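PDB 5J90: RagB/SusD domain protein from Flavobacterium johnsoniae, which binds chitin as a SusD homolog encoded in a chitin utilization locus, probably as a cell-surface lipoprotein that helps capture chitin chains for uptake. Local coordinates for residues 46-51 and 86-91; 41-46 and 252-257. All coordinates share one frame; numbering follows the deposited sequence.

Interaction 1: residues 46-51 and 86-91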
loop_
_atom_site.group_PDB
_atom_site.type_symbol
_atom_site.label_atom_id
_atom_site.label_comp_id
_atom_site.label_asym_id
_atom_site.label_seq_id
_atom_site.Cartn_x
_atom_site.Cartn_y
_atom_site.Cartn_z
ATOM N N GLU A 46 11.024 -21.973 -27.014
ATOM C CA GLU A 46 11.929 -21.280 -26.104
ATOM C C GLU A 46 11.778 -19.766 -26.167
ATOM O O GLU A 46 11.941 -19.083 -25.146
ATOM C CB GLU A 46 13.382 -21.688 -26.359
ATOM C CG GLU A 46 13.638 -23.194 -26.272
ATOM C CD GLU A 46 13.492 -23.909 -27.606
ATOM O OE1 GLU A 46 12.821 -23.376 -28.517
ATOM O OE2 GLU A 46 14.057 -25.019 -27.742
ATOM N N TRP A 47 11.461 -19.241 -27.352
ATOM C CA TRP A 47 11.304 -17.802 -27.502
ATOM C C TRP A 47 10.118 -17.282 -26.700
ATOM O O TRP A 47 10.115 -16.129 -26.275
ATOM C CB TRP A 47 11.236 -17.371 -28.985
ATOM C CG TRP A 47 10.030 -17.834 -29.761
ATOM C CD1 TRP A 47 9.937 -18.942 -30.562
ATOM C CD2 TRP A 47 8.763 -17.178 -29.841
ATOM N NE1 TRP A 47 8.681 -19.019 -31.113
ATOM C CE2 TRP A 47 7.943 -17.950 -30.692
ATOM C CE3 TRP A 47 8.239 -16.012 -29.273
ATOM C CZ2 TRP A 47 6.625 -17.592 -30.988
ATOM C CZ3 TRP A 47 6.927 -15.662 -29.561
ATOM C CH2 TRP A 47 6.138 -16.447 -30.415
ATOM N N VAL A 48 9.112 -18.130 -26.484
ATOM C CA VAL A 48 7.990 -17.726 -25.642
ATOM C C VAL A 48 8.410 -17.662 -24.170
ATOM O O VAL A 48 8.066 -16.700 -23.487
ATOM C CB VAL A 48 6.736 -18.604 -25.831
ATOM C CG1 VAL A 48 5.658 -18.207 -24.830
ATOM C CG2 VAL A 48 6.198 -18.463 -27.264
ATOM N N TYR A 49 9.154 -18.654 -23.671
ATOM C CA TYR A 49 9.663 -18.549 -22.299
ATOM C C TYR A 49 10.469 -17.262 -22.110
ATOM O O TYR A 49 10.360 -16.583 -21.079
ATOM C CB TYR A 49 10.514 -19.769 -21.873
ATOM C CG TYR A 49 11.057 -19.521 -20.481
ATOM C CD1 TYR A 49 10.293 -19.816 -19.363
ATOM C CD2 TYR A 49 12.280 -18.894 -20.287
ATOM C CE1 TYR A 49 10.749 -19.534 -18.086
ATOM C CE2 TYR A 49 12.743 -18.603 -19.018
ATOM C CZ TYR A 49 11.970 -18.926 -17.917
ATOM O OH TYR A 49 12.430 -18.620 -16.651
ATOM N N GLN A 50 11.300 -16.932 -23.092
ATOM C CA GLN A 50 12.128 -15.749 -22.997
ATOM C C GLN A 50 11.269 -14.510 -22.719
ATOM O O GLN A 50 11.679 -13.636 -21.961
ATOM C CB GLN A 50 12.938 -15.564 -24.289
ATOM C CG GLN A 50 13.986 -14.478 -24.201
ATOM C CD GLN A 50 14.770 -14.327 -25.483
ATOM O OE1 GLN A 50 14.237 -14.518 -26.580
ATOM N NE2 GLN A 50 16.038 -13.973 -25.354
ATOM N N LEU A 51 10.080 -14.443 -23.320
ATOM C CA LEU A 51 9.186 -13.295 -23.117
ATOM C C LEU A 51 8.294 -13.444 -21.876
ATOM O O LEU A 51 7.979 -12.463 -21.203
ATOM C CB LEU A 51 8.327 -13.056 -24.367
ATOM C CG LEU A 51 9.135 -12.733 -25.625
ATOM C CD1 LEU A 51 8.205 -12.705 -26.828
ATOM C CD2 LEU A 51 9.846 -11.406 -25.470
ATOM N N ASN A 86 5.540 -8.237 -22.717
ATOM C CA ASN A 86 4.889 -8.653 -21.479
ATOM C C ASN A 86 3.494 -9.230 -21.666
ATOM O O ASN A 86 2.987 -9.950 -20.804
ATOM C CB ASN A 86 4.904 -7.502 -20.471
ATOM C CG ASN A 86 6.312 -7.070 -20.119
ATOM O OD1 ASN A 86 7.221 -7.903 -20.050
ATOM N ND2 ASN A 86 6.510 -5.775 -19.910
ATOM N N GLY A 87 2.869 -8.941 -22.803
ATOM C CA GLY A 87 1.585 -9.535 -23.119
ATOM C C GLY A 87 1.619 -11.053 -23.150
ATOM O O GLY A 87 0.620 -11.701 -22.856
ATOM N N PHE A 88 2.771 -11.622 -23.488
ATOM C CA PHE A 88 2.916 -13.077 -23.529
ATOM C C PHE A 88 2.610 -13.750 -22.194
ATOM O O PHE A 88 2.088 -14.867 -22.163
ATOM C CB PHE A 88 4.322 -13.466 -23.998
ATOM C CG PHE A 88 4.503 -13.388 -25.487
ATOM C CD1 PHE A 88 4.833 -12.190 -26.101
ATOM C CD2 PHE A 88 4.326 -14.517 -26.271
ATOM C CE1 PHE A 88 4.988 -12.122 -27.489
ATOM C CE2 PHE A 88 4.482 -14.459 -27.655
ATOM C CZ PHE A 88 4.816 -13.259 -28.261
ATOM N N ILE A 89 2.929 -13.073 -21.091
ATOM C CA ILE A 89 2.692 -13.636 -19.762
ATOM C C ILE A 89 1.207 -13.924 -19.584
ATOM O O ILE A 89 0.799 -15.025 -19.208
ATOM C CB ILE A 89 3.137 -12.654 -18.658
ATOM C CG1 ILE A 89 4.588 -12.205 -18.857
ATOM C CG2 ILE A 89 2.921 -13.277 -17.283
ATOM C CD1 ILE A 89 4.973 -11.011 -17.990
ATOM N N TRP A 90 0.392 -12.913 -19.870
ATOM C CA TRP A 90 -1.045 -13.019 -19.703
ATOM C C TRP A 90 -1.633 -14.000 -20.717
ATOM O O TRP A 90 -2.406 -14.902 -20.366
ATOM C CB TRP A 90 -1.666 -11.631 -19.876
ATOM C CG TRP A 90 -3.140 -11.547 -19.639
ATOM C CD1 TRP A 90 -4.144 -11.895 -20.500
ATOM C CD2 TRP A 90 -3.780 -11.037 -18.466
ATOM N NE1 TRP A 90 -5.372 -11.648 -19.924
ATOM C CE2 TRP A 90 -5.173 -11.119 -18.672
ATOM C CE3 TRP A 90 -3.307 -10.522 -17.252
ATOM C CZ2 TRP A 90 -6.097 -10.698 -17.712
ATOM C CZ3 TRP A 90 -4.228 -10.107 -16.303
ATOM C CH2 TRP A 90 -5.598 -10.206 -16.534
ATOM N N ASP A 91 -1.264 -13.830 -21.981
ATOM C CA ASP A 91 -1.923 -14.588 -23.038
ATOM C C ASP A 91 -1.652 -16.095 -22.926
ATOM O O ASP A 91 -2.583 -16.904 -23.005
ATOM C CB ASP A 91 -1.572 -14.013 -24.415
ATOM C CG ASP A 91 -2.100 -12.590 -24.603
ATOM O OD1 ASP A 91 -3.119 -12.251 -23.977
ATOM O OD2 ASP A 91 -1.491 -11.807 -25.368
HETATM O O HOH W 1 8.950 -10.003 -20.697
#

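Interaction 2: residues 41-46 and 252-257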
loop_
_atom_site.group_PDB
_atom_site.type_symbol
_atom_site.label_atom_id
_atom_site.label_comp_id
_atom_site.label_asym_id
_atom_site.label_seq_id
_atom_site.Cartn_x
_atom_site.Cartn_y
_atom_site.Cartn_z
ATOM N N GLN A 41 5.670 -22.438 -16.397
ATOM C CA GLN A 41 6.710 -21.845 -17.225
ATOM C C GLN A 41 6.541 -22.443 -18.609
ATOM O O GLN A 41 6.498 -23.667 -18.755
ATOM C CB GLN A 41 8.104 -22.162 -16.685
ATOM C CG GLN A 41 8.383 -21.468 -15.378
ATOM C CD GLN A 41 9.827 -21.596 -14.960
ATOM O OE1 GLN A 41 10.516 -22.552 -15.323
ATOM N NE2 GLN A 41 10.305 -20.626 -14.198
ATOM N N VAL A 42 6.415 -21.600 -19.627
ATOM C CA VAL A 42 6.212 -22.118 -20.978
ATOM C C VAL A 42 7.449 -22.873 -21.447
ATOM O O VAL A 42 8.523 -22.297 -21.601
ATOM C CB VAL A 42 5.846 -21.003 -21.966
ATOM C CG1 VAL A 42 5.796 -21.556 -23.390
ATOM C CG2 VAL A 42 4.509 -20.384 -21.574
ATOM N N LEU A 43 7.300 -24.178 -21.649
ATOM C CA LEU A 43 8.458 -25.006 -21.954
ATOM C C LEU A 43 8.866 -24.908 -23.413
ATOM O O LEU A 43 10.050 -25.042 -23.740
ATOM C CB LEU A 43 8.196 -26.458 -21.555
ATOM C CG LEU A 43 7.972 -26.675 -20.060
ATOM C CD1 LEU A 43 7.866 -28.163 -19.757
ATOM C CD2 LEU A 43 9.067 -26.025 -19.224
ATOM N N THR A 44 7.890 -24.673 -24.286
ATOM C CA THR A 44 8.158 -24.548 -25.714
ATOM C C THR A 44 7.098 -23.669 -26.377
ATOM O O THR A 44 5.941 -23.678 -25.975
ATOM C CB THR A 44 8.203 -25.943 -26.389
ATOM O OG1 THR A 44 8.817 -25.836 -27.682
ATOM C CG2 THR A 44 6.806 -26.516 -26.535
ATOM N N PRO A 45 7.495 -22.883 -27.388
ATOM C CA PRO A 45 8.868 -22.712 -27.869
ATOM C C PRO A 45 9.705 -21.866 -26.909
ATOM O O PRO A 45 9.148 -21.123 -26.094
ATOM C CB PRO A 45 8.679 -21.980 -29.201
ATOM C CG PRO A 45 7.427 -21.210 -29.016
ATOM C CD PRO A 45 6.538 -22.030 -28.112
ATOM N N GLU A 46 11.024 -21.973 -27.014
ATOM C CA GLU A 46 11.929 -21.280 -26.104
ATOM C C GLU A 46 11.778 -19.766 -26.167
ATOM O O GLU A 46 11.941 -19.083 -25.146
ATOM C CB GLU A 46 13.382 -21.688 -26.359
ATOM C CG GLU A 46 13.638 -23.194 -26.272
ATOM C CD GLU A 46 13.492 -23.909 -27.606
ATOM O OE1 GLU A 46 12.821 -23.376 -28.517
ATOM O OE2 GLU A 46 14.057 -25.019 -27.742
ATOM N N THR A 252 13.745 -29.928 -22.856
ATOM C CA THR A 252 14.773 -29.405 -21.974
ATOM C C THR A 252 14.315 -28.017 -21.484
ATOM O O THR A 252 13.630 -27.295 -22.215
ATOM C CB THR A 252 16.105 -29.303 -22.740
ATOM O OG1 THR A 252 16.521 -30.626 -23.115
ATOM C CG2 THR A 252 17.198 -28.671 -21.897
ATOM N N ASN A 253 14.679 -27.649 -20.254
ATOM C CA ASN A 253 14.439 -26.290 -19.753
ATOM C C ASN A 253 14.824 -25.274 -20.844
ATOM O O ASN A 253 15.942 -25.314 -21.358
ATOM C CB ASN A 253 15.276 -26.062 -18.490
ATOM C CG ASN A 253 14.968 -24.746 -17.804
ATOM O OD1 ASN A 253 14.782 -23.717 -18.457
ATOM N ND2 ASN A 253 14.923 -24.772 -16.472
ATOM N N PRO A 254 13.897 -24.371 -21.218
ATOM C CA PRO A 254 14.172 -23.481 -22.356
ATOM C C PRO A 254 15.346 -22.531 -22.124
ATOM O O PRO A 254 15.921 -22.008 -23.084
ATOM C CB PRO A 254 12.858 -22.696 -22.529
ATOM C CG PRO A 254 12.146 -22.842 -21.226
ATOM C CD PRO A 254 12.528 -24.206 -20.703
ATOM N N ILE A 255 15.715 -22.320 -20.864
ATOM C CA ILE A 255 16.857 -21.471 -20.563
ATOM C C ILE A 255 18.154 -22.025 -21.166
ATOM O O ILE A 255 19.054 -21.261 -21.508
ATOM C CB ILE A 255 16.999 -21.229 -19.041
ATOM C CG1 ILE A 255 15.749 -20.516 -18.500
ATOM C CG2 ILE A 255 18.236 -20.399 -18.739
ATOM C CD1 ILE A 255 15.683 -20.478 -16.989
ATOM N N ALA A 256 18.249 -23.348 -21.296
ATOM C CA ALA A 256 19.451 -23.945 -21.882
ATOM C C ALA A 256 19.701 -23.401 -23.290
ATOM O O ALA A 256 20.841 -23.095 -23.650
ATOM C CB ALA A 256 19.331 -25.461 -21.898
ATOM N N THR A 257 18.635 -23.263 -24.071
ATOM C CA THR A 257 18.727 -22.715 -25.425
ATOM C C THR A 257 18.993 -21.211 -25.408
ATOM O O THR A 257 19.887 -20.720 -26.097
ATOM C CB THR A 257 17.437 -23.003 -26.208
ATOM O OG1 THR A 257 17.294 -24.418 -26.374
ATOM C CG2 THR A 257 17.458 -22.331 -27.580
HETATM O O HOH W 2 13.300 -22.738 -14.883
HETATM O O HOH W 3 12.268 -26.235 -24.369
#

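Interaction 1: residues 46-51 and 86-91
Phe-88 packs against Trp-47, Val-48 and Leu-51 where two helices of the SusD-like fold cross. Helix 46-54 is short and helix 83-108 is long. Their local axes pass 8.8 Å apart, nearly perpendicular. The phenylalanine is the main bridge. Its CB lies against CB of Leu-51. CG lies anti to the carbonyl carbon (chi1 -80°), which sends the ring out toward helix 46-54. CG and CD1 then meet CB and CD1 of Leu-51. On the other flank, Phe-88 CD2 reaches Val-48 CG1 at 4.2 Å, a looser contact. Farther out, Phe-88 CE1 sits 3.3 Å from Leu-51 CD1. This methyl makes a CH-pi contact over one face of the Phe-88 ring, 3.6 Å from the ring centroid and 23° off the normal. Phe-88 CE2 lies 3.3 Å from Trp-47 CZ3, and Phe-88 CZ touches both Trp-47 CZ3 and Leu-51 CD1. The ring planes of Trp-47 and Phe-88 stand at 83°, but their approach is oblique. Around this pair, Val-48 also touches Tyr-92 and Leu-51 touches Trp-85, both on helix 83-108. Trp-47 is exposed and lies close to a bound 1,2-ethanediol. The polar link is indirect. One water donates to Leu-51 O at 2.7 Å and to Asn-86 OD1 at 2.8 Å, and Asn-76 ND2 is a further partner of that OD1.

Interaction 2: residues 41-46 and 252-257
Pro-254 packs against Glu-46 and Leu-43 where two helix starts meet. The loop 41-45 leads into helix 46-54, with Pro-45 at its N-cap position after a cis peptide bond. Segment 252-257 leads into helix 255-261. The apolar contacts centre on the Pro-254 ring. Pro-254 CB lies 3.9 Å from Glu-46 CG, and Pro-254 CD meets Leu-43 CD2 more loosely, at 4.2 Å. The ring also sits against backbone oxygens. Pro-254 CG is 3.7 Å from Val-42 O, a buried oxygen with no hydrogen-bond partner in the model. Glu-46 CG packs on Thr-257 CB, and the two side chains cross at about a right angle. The bend at chi2 (91°) leaves Glu-46 OE2 3.6 Å from Thr-257 OG1, a near approach and not a hydrogen bond. With an alanine here instead of Glu-46, CB would still rest near Pro-254, but Thr-257 would probably lose its packing partner CG and the nearby carboxylate. A side-chain bond within segment 252-257 caps the helix: Ile-255 N donates to Asn-253 OD1 at 2.9 Å, with an N-H...O angle of 162°. Waters make the polar links across. One donates to both Leu-43 O and Thr-252 O. Another donates to Gln-41 OE1 and accepts from Asn-253 ND2. The two segments therefore meet through proline and aliphatic packing, while one water bridges two carbonyl oxygens that cannot bond to each other and the other links a side-chain acceptor to a donor.

How the interactions relate
Both interactions hold helix 46-54. Glu-46 ends one segment and begins the other, but makes contacts only in interaction 2. Interaction 2 holds the helix start and the loop before it; interaction 1 holds its next turns against helix 83-108. Along the chain, interaction 1 is nested within the loop closed by interaction 2. Each is partly buried, with an exposed residue at its margin: Trp-47 in the first, Thr-252 in the second. Their chemistry differs. The helix crossing is aromatic and aliphatic with one bridging water. The loop contact is built on proline, backbone oxygens and the Glu-46 chain lying on Thr-257, with two waters. Tyr-49 joins them, Tyr-49 CB lying 3.5 Å from Pro-254 CG, and Val-48 packs on Val-42.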